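Local coordinates for protein cellulase (Xanthomonas axonopodis pv. citri, PDB 4W7W) that probably hydrolyses the beta-1,4-glucosidic bonds of cellulose as a glycoside hydrolase of family 5, and binds a cello-oligosaccharide on its eight-stranded alpha/beta barrel, at residues E73-E78 against Q85-L90; F221-Y226 against Q249-W254. All coordinates share one frame; numbering follows the deposited sequence.

Interaction 1 (E73-E78 against Q85-L90); sequences ERVQPE and QAQLGL
Q87 sends its side chain from the first turn of helix 85-100 against the last residues of helix 72-75, where R74 and V75 receive it. Its CB starts the contact, 3.4 Å from R74 O. Next, CG, trans to the backbone N (chi1 -163°), continues over the same carbonyl, 3.6 Å from R74 O, and reaches V75 CB at 4.0 Å. The V75 side chain crosses that of Q87 at about a right angle, and its CG2 also meets Q87 CG, at 4.1 Å; short, branched and apolar, valine packs on that methylene. Both segments belong to the connection from strand 65-70 to strand 104-109 of the (beta/alpha)8 barrel: the short helix 72-75 follows the second strand, and helix 85-100 is the long outer helix that leads on to the third. At chi2 (75°) the glutamine bends, laying its amide beside the aliphatic base of R74, with CD 3.8 Å from R74 CB. OE1 is equally close, and NE2, 3.9 Å from R74 CB, is hydrogen-bonded outside the two segments. Glutamine suits the site because its two methylenes pack like a small apolar chain while its buried amide oxygen accepts a hydrogen bond from the Y49 hydroxyl. Beyond CB, the extended R74 chain leads away from helix 85-100, and its guanidinium group donates to the backbone carbonyls of A32, F34, K38 and P40.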
loop_
_atom_site.group_PDB
_atom_site.type_symbol
_atom_site.label_atom_id
_atom_site.label_comp_id
_atom_site.label_asym_id
_atom_site.label_seq_id
_atom_site.Cartn_x
_atom_site.Cartn_y
_atom_site.Cartn_z
ATOM N N GLU A 73 4.247 -3.003 15.226
ATOM C CA GLU A 73 4.803 -2.934 16.571
ATOM C C GLU A 73 4.279 -1.761 17.376
ATOM O O GLU A 73 4.286 -1.811 18.612
ATOM C CB GLU A 73 6.319 -2.840 16.511
ATOM C CG GLU A 73 7.005 -4.023 15.841
ATOM C CD GLU A 73 7.168 -3.902 14.330
ATOM O OE1 GLU A 73 6.535 -3.041 13.680
ATOM O OE2 GLU A 73 7.916 -4.724 13.760
ATOM N N ARG A 74 3.863 -0.688 16.685
ATOM C CA ARG A 74 3.343 0.489 17.359
ATOM C C ARG A 74 1.852 0.372 17.649
ATOM O O ARG A 74 1.399 0.898 18.676
ATOM C CB ARG A 74 3.662 1.759 16.561
ATOM C CG ARG A 74 5.150 2.043 16.548
ATOM C CD ARG A 74 5.534 3.312 15.795
ATOM N NE ARG A 74 6.968 3.544 15.950
ATOM C CZ ARG A 74 7.787 4.029 15.024
ATOM N NH1 ARG A 74 7.349 4.432 13.841
ATOM N NH2 ARG A 74 9.081 4.119 15.305
ATOM N N VAL A 75 1.092 -0.329 16.796
ATOM C CA VAL A 75 -0.325 -0.502 17.073
ATOM C C VAL A 75 -0.611 -1.705 17.966
ATOM O O VAL A 75 -1.657 -1.757 18.609
ATOM C CB VAL A 75 -1.140 -0.557 15.759
ATOM C CG1 VAL A 75 -1.096 -1.926 15.109
ATOM C CG2 VAL A 75 -2.570 -0.104 15.987
ATOM N N GLN A 76 0.304 -2.673 18.000
ATOM C CA GLN A 76 0.121 -3.901 18.796
ATOM C C GLN A 76 1.456 -4.263 19.402
ATOM O O GLN A 76 2.198 -5.049 18.824
ATOM C CB GLN A 76 -0.437 -5.051 17.947
ATOM C CG GLN A 76 -0.912 -6.214 18.798
ATOM C CD GLN A 76 -1.386 -7.415 17.983
ATOM O OE1 GLN A 76 -0.875 -7.691 16.892
ATOM N NE2 GLN A 76 -2.365 -8.128 18.491
ATOM N N PRO A 77 1.764 -3.687 20.586
ATOM C CA PRO A 77 3.114 -3.819 21.138
ATOM C C PRO A 77 3.500 -5.204 21.648
ATOM O O PRO A 77 4.678 -5.444 21.903
ATOM C CB PRO A 77 3.147 -2.794 22.283
ATOM C CG PRO A 77 1.983 -1.911 22.087
ATOM C CD PRO A 77 0.982 -2.634 21.258
ATOM N N GLU A 78 2.533 -6.108 21.771
ATOM C CA GLU A 78 2.813 -7.516 22.055
ATOM C C GLU A 78 2.011 -8.354 21.101
ATOM O O GLU A 78 0.823 -8.103 20.902
ATOM C CB GLU A 78 2.425 -7.858 23.478
ATOM C CG GLU A 78 3.288 -7.185 24.520
ATOM C CD GLU A 78 4.705 -7.743 24.582
ATOM O OE1 GLU A 78 4.940 -8.871 24.076
ATOM O OE2 GLU A 78 5.588 -7.055 25.131
ATOM N N GLN A 85 -3.944 1.943 22.543
ATOM C CA GLN A 85 -5.048 2.881 22.365
ATOM C C GLN A 85 -4.595 4.225 21.817
ATOM O O GLN A 85 -5.309 4.841 21.033
ATOM C CB GLN A 85 -5.837 3.049 23.656
ATOM C CG GLN A 85 -6.534 1.774 24.085
ATOM C CD GLN A 85 -7.469 1.220 23.035
ATOM O OE1 GLN A 85 -7.265 0.107 22.521
ATOM N NE2 GLN A 85 -8.462 1.996 22.667
ATOM N N ALA A 86 -3.413 4.683 22.199
ATOM C CA ALA A 86 -2.910 5.946 21.644
ATOM C C ALA A 86 -2.669 5.811 20.149
ATOM O O ALA A 86 -3.029 6.707 19.387
ATOM C CB ALA A 86 -1.640 6.393 22.344
ATOM N N GLN A 87 -2.093 4.690 19.717
ATOM C CA GLN A 87 -1.842 4.506 18.304
ATOM C C GLN A 87 -3.152 4.395 17.522
ATOM O O GLN A 87 -3.305 4.976 16.458
ATOM C CB GLN A 87 -0.962 3.292 18.058
ATOM C CG GLN A 87 -0.323 3.280 16.682
ATOM C CD GLN A 87 0.846 4.235 16.458
ATOM O OE1 GLN A 87 1.265 4.411 15.321
ATOM N NE2 GLN A 87 1.405 4.802 17.506
ATOM N N LEU A 88 -4.090 3.628 18.075
ATOM C CA LEU A 88 -5.393 3.503 17.458
ATOM C C LEU A 88 -6.053 4.871 17.342
ATOM O O LEU A 88 -6.695 5.186 16.340
ATOM C CB LEU A 88 -6.234 2.538 18.270
ATOM C CG LEU A 88 -7.617 2.244 17.745
ATOM C CD1 LEU A 88 -7.535 1.630 16.349
ATOM C CD2 LEU A 88 -8.318 1.340 18.741
ATOM N N GLY A 89 -5.899 5.691 18.372
ATOM C CA GLY A 89 -6.461 7.026 18.343
ATOM C C GLY A 89 -5.898 7.883 17.225
ATOM O O GLY A 89 -6.619 8.637 16.593
ATOM N N LEU A 90 -4.598 7.755 16.974
ATOM C CA LEU A 90 -3.961 8.487 15.888
ATOM C C LEU A 90 -4.525 8.046 14.550
ATOM O O LEU A 90 -4.790 8.872 13.666
ATOM C CB LEU A 90 -2.444 8.297 15.944
ATOM C CG LEU A 90 -1.772 9.038 17.108
ATOM C CD1 LEU A 90 -0.397 8.467 17.408
ATOM C CD2 LEU A 90 -1.666 10.531 16.820
#

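Interaction 2 (F221-Y226 against Q249-W254); sequences FEAHQY and QGFTSW. With BGC (beta-D-glucopyranose), chain C.
The W254 indole points its CZ3-CH2 edge at one face of the F221 ring, with W254 CH2 3.8 Å above the F221 plane and over its centre. This is a T-shaped pair, the planes at 88° and the centroids of the F221 ring and the six-membered ring of W254 5.0 Å apart. F251 offers a face to A223 CB, a CH-pi contact 3.9 Å from the ring centroid, while F221 O lies in the plane at its edge, 3.6 Å from F251 CZ. These groups join strand 219-226 to helix 243-258 in a beta-alpha-beta unit of the (beta/alpha)8 barrel, the helix running antiparallel to the strand at 170°. F251 and W254 both set CG anti to the backbone N, and their broad rings span the 10.9 Å between the axes; the small methyl of A223 fits over the F251 face, offset toward the rim. E222 points away from the helix. Its OE2, salt-bridged to R67, accepts a hydrogen bond from H224 NE2 through its anti lone pair at 2.7 Å, while H224 ND1 bonds to E154. Y226, a pocket residue like E154, meets a beta-D-glucopyranose unit of the bound sugar obliquely, Y226 CD2 lying 3.6 Å from BGC O6.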
loop_
_atom_site.group_PDB
_atom_site.type_symbol
_atom_site.label_atom_id
_atom_site.label_comp_id
_atom_site.label_asym_id
_atom_site.label_seq_id
_atom_site.Cartn_x
_atom_site.Cartn_y
_atom_site.Cartn_z
ATOM N N PHE A 221 -5.797 -7.416 -5.388
ATOM C CA PHE A 221 -4.399 -7.764 -5.248
ATOM C C PHE A 221 -3.563 -6.504 -5.368
ATOM O O PHE A 221 -3.647 -5.770 -6.364
ATOM C CB PHE A 221 -4.022 -8.831 -6.275
ATOM C CG PHE A 221 -4.638 -10.143 -5.923
ATOM C CD1 PHE A 221 -4.011 -10.990 -5.035
ATOM C CD2 PHE A 221 -5.922 -10.465 -6.350
ATOM C CE1 PHE A 221 -4.618 -12.161 -4.615
ATOM C CE2 PHE A 221 -6.539 -11.639 -5.938
ATOM C CZ PHE A 221 -5.871 -12.481 -5.084
ATOM N N GLU A 222 -2.759 -6.264 -4.344
ATOM C CA GLU A 222 -1.879 -5.107 -4.291
ATOM C C GLU A 222 -0.524 -5.453 -4.874
ATOM O O GLU A 222 0.126 -6.372 -4.384
ATOM C CB GLU A 222 -1.715 -4.664 -2.828
ATOM C CG GLU A 222 -0.786 -3.468 -2.678
ATOM C CD GLU A 222 -0.659 -2.994 -1.252
ATOM O OE1 GLU A 222 -1.612 -3.205 -0.473
ATOM O OE2 GLU A 222 0.395 -2.383 -0.930
ATOM N N ALA A 223 -0.117 -4.683 -5.883
ATOM C CA ALA A 223 1.214 -4.786 -6.458
ATOM C C ALA A 223 1.895 -3.427 -6.324
ATOM O O ALA A 223 1.225 -2.400 -6.192
ATOM C CB ALA A 223 1.167 -5.213 -7.917
ATOM N N HIS A 224 3.226 -3.446 -6.317
ATOM C CA HIS A 224 4.039 -2.230 -6.325
ATOM C C HIS A 224 4.892 -2.247 -7.566
ATOM O O HIS A 224 5.260 -3.313 -8.050
ATOM C CB HIS A 224 4.954 -2.151 -5.105
ATOM C CG HIS A 224 4.206 -2.028 -3.814
ATOM N ND1 HIS A 224 4.838 -1.870 -2.603
ATOM C CD2 HIS A 224 2.878 -2.027 -3.556
ATOM C CE1 HIS A 224 3.922 -1.802 -1.649
ATOM N NE2 HIS A 224 2.728 -1.880 -2.203
ATOM N N GLN A 225 5.230 -1.074 -8.100
ATOM C CA GLN A 225 6.093 -1.038 -9.279
ATOM C C GLN A 225 6.918 0.230 -9.318
ATOM O O GLN A 225 6.404 1.337 -9.417
ATOM C CB GLN A 225 5.297 -1.167 -10.579
ATOM C CG GLN A 225 6.182 -1.378 -11.799
ATOM C CD GLN A 225 6.964 -2.660 -11.698
ATOM O OE1 GLN A 225 6.392 -3.728 -11.521
ATOM N NE2 GLN A 225 8.281 -2.573 -11.825
ATOM N N TYR A 226 8.228 0.024 -9.274
ATOM C CA TYR A 226 9.216 1.080 -9.471
ATOM C C TYR A 226 9.981 0.810 -10.763
ATOM O O TYR A 226 9.949 -0.301 -11.297
ATOM C CB TYR A 226 10.138 1.146 -8.248
ATOM C CG TYR A 226 9.422 1.623 -7.002
ATOM C CD1 TYR A 226 9.261 2.972 -6.744
ATOM C CD2 TYR A 226 8.896 0.722 -6.075
ATOM C CE1 TYR A 226 8.605 3.417 -5.605
ATOM C CE2 TYR A 226 8.231 1.173 -4.931
ATOM C CZ TYR A 226 8.094 2.530 -4.700
ATOM O OH TYR A 226 7.460 3.035 -3.595
ATOM N N GLN A 249 1.956 -5.289 -17.447
ATOM C CA GLN A 249 1.142 -6.090 -18.363
ATOM C C GLN A 249 0.860 -7.502 -17.854
ATOM O O GLN A 249 -0.266 -7.973 -17.964
ATOM C CB GLN A 249 1.768 -6.173 -19.764
ATOM C CG GLN A 249 1.684 -4.870 -20.505
ATOM C CD GLN A 249 2.017 -5.021 -21.967
ATOM O OE1 GLN A 249 1.901 -6.112 -22.544
ATOM N NE2 GLN A 249 2.387 -3.937 -22.580
ATOM N N GLY A 250 1.882 -8.213 -17.372
ATOM C CA GLY A 250 1.676 -9.598 -16.948
ATOM C C GLY A 250 0.717 -9.736 -15.769
ATOM O O GLY A 250 -0.156 -10.604 -15.757
ATOM N N PHE A 251 0.877 -8.835 -14.800
ATOM C CA PHE A 251 -0.013 -8.756 -13.656
ATOM C C PHE A 251 -1.426 -8.402 -14.086
ATOM O O PHE A 251 -2.386 -9.027 -13.618
ATOM C CB PHE A 251 0.559 -7.751 -12.654
ATOM C CG PHE A 251 -0.300 -7.519 -11.447
ATOM C CD1 PHE A 251 -0.439 -8.485 -10.461
ATOM C CD2 PHE A 251 -0.977 -6.324 -11.282
ATOM C CE1 PHE A 251 -1.218 -8.240 -9.345
ATOM C CE2 PHE A 251 -1.760 -6.083 -10.169
ATOM C CZ PHE A 251 -1.867 -7.045 -9.197
ATOM N N THR A 252 -1.553 -7.424 -14.981
ATOM C CA THR A 252 -2.866 -7.034 -15.482
ATOM C C THR A 252 -3.565 -8.223 -16.138
ATOM O O THR A 252 -4.753 -8.478 -15.908
ATOM C CB THR A 252 -2.714 -5.866 -16.469
ATOM O OG1 THR A 252 -2.142 -4.749 -15.785
ATOM C CG2 THR A 252 -4.027 -5.448 -17.080
ATOM N N SER A 253 -2.817 -8.983 -16.940
ATOM C CA SER A 253 -3.408 -10.148 -17.581
ATOM C C SER A 253 -3.849 -11.186 -16.543
ATOM O O SER A 253 -4.908 -11.783 -16.668
ATOM C CB SER A 253 -2.443 -10.791 -18.576
ATOM O OG SER A 253 -3.113 -11.732 -19.393
ATOM N N TRP A 254 -3.013 -11.408 -15.528
ATOM C CA TRP A 254 -3.350 -12.357 -14.468
ATOM C C TRP A 254 -4.655 -11.961 -13.780
ATOM O O TRP A 254 -5.503 -12.807 -13.506
ATOM C CB TRP A 254 -2.205 -12.442 -13.474
ATOM C CG TRP A 254 -2.460 -13.394 -12.363
ATOM C CD1 TRP A 254 -2.255 -14.743 -12.385
ATOM C CD2 TRP A 254 -2.986 -13.089 -11.065
ATOM N NE1 TRP A 254 -2.618 -15.291 -11.180
ATOM C CE2 TRP A 254 -3.056 -14.295 -10.349
ATOM C CE3 TRP A 254 -3.402 -11.915 -10.431
ATOM C CZ2 TRP A 254 -3.524 -14.361 -9.038
ATOM C CZ3 TRP A 254 -3.855 -11.989 -9.126
ATOM C CH2 TRP A 254 -3.906 -13.196 -8.447
HETATM C C2 BGC C . 13.727 -2.798 -1.475
HETATM C C3 BGC C . 12.595 -2.241 -0.624
HETATM C C4 BGC C . 11.573 -1.503 -1.484
HETATM C C5 BGC C . 11.135 -2.390 -2.644
HETATM C C6 BGC C . 10.259 -1.638 -3.629
HETATM C C1 BGC C . 13.140 -3.639 -2.592
HETATM O O2 BGC C . 14.607 -3.618 -0.698
HETATM O O3 BGC C . 13.133 -1.343 0.347
HETATM O O4 BGC C . 10.463 -1.072 -0.694
HETATM O O5 BGC C . 12.269 -2.838 -3.386
HETATM O O6 BGC C . 9.914 -2.470 -4.741
#

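From the N terminus the chain lays down strands 24-29 and 65-70 before reaching interaction 1, which closes a short loop, with six residues between its segments 73-78 and 85-90. Strands 104-109, 147-150 and 183-186 follow. Interaction 2 then closes a longer excursion, 22 residues between its segments, the last six of them already in helix 243-258, and joins the sixth strand of the barrel to that helix outside it. The two contacts come in series, neither nesting nor crossing, and lie on opposite sides of the chain's centre, their own centres about 31 Å apart. Interaction 1 joins helix to helix after the second strand, whereas interaction 2 joins barrel wall to outer helix.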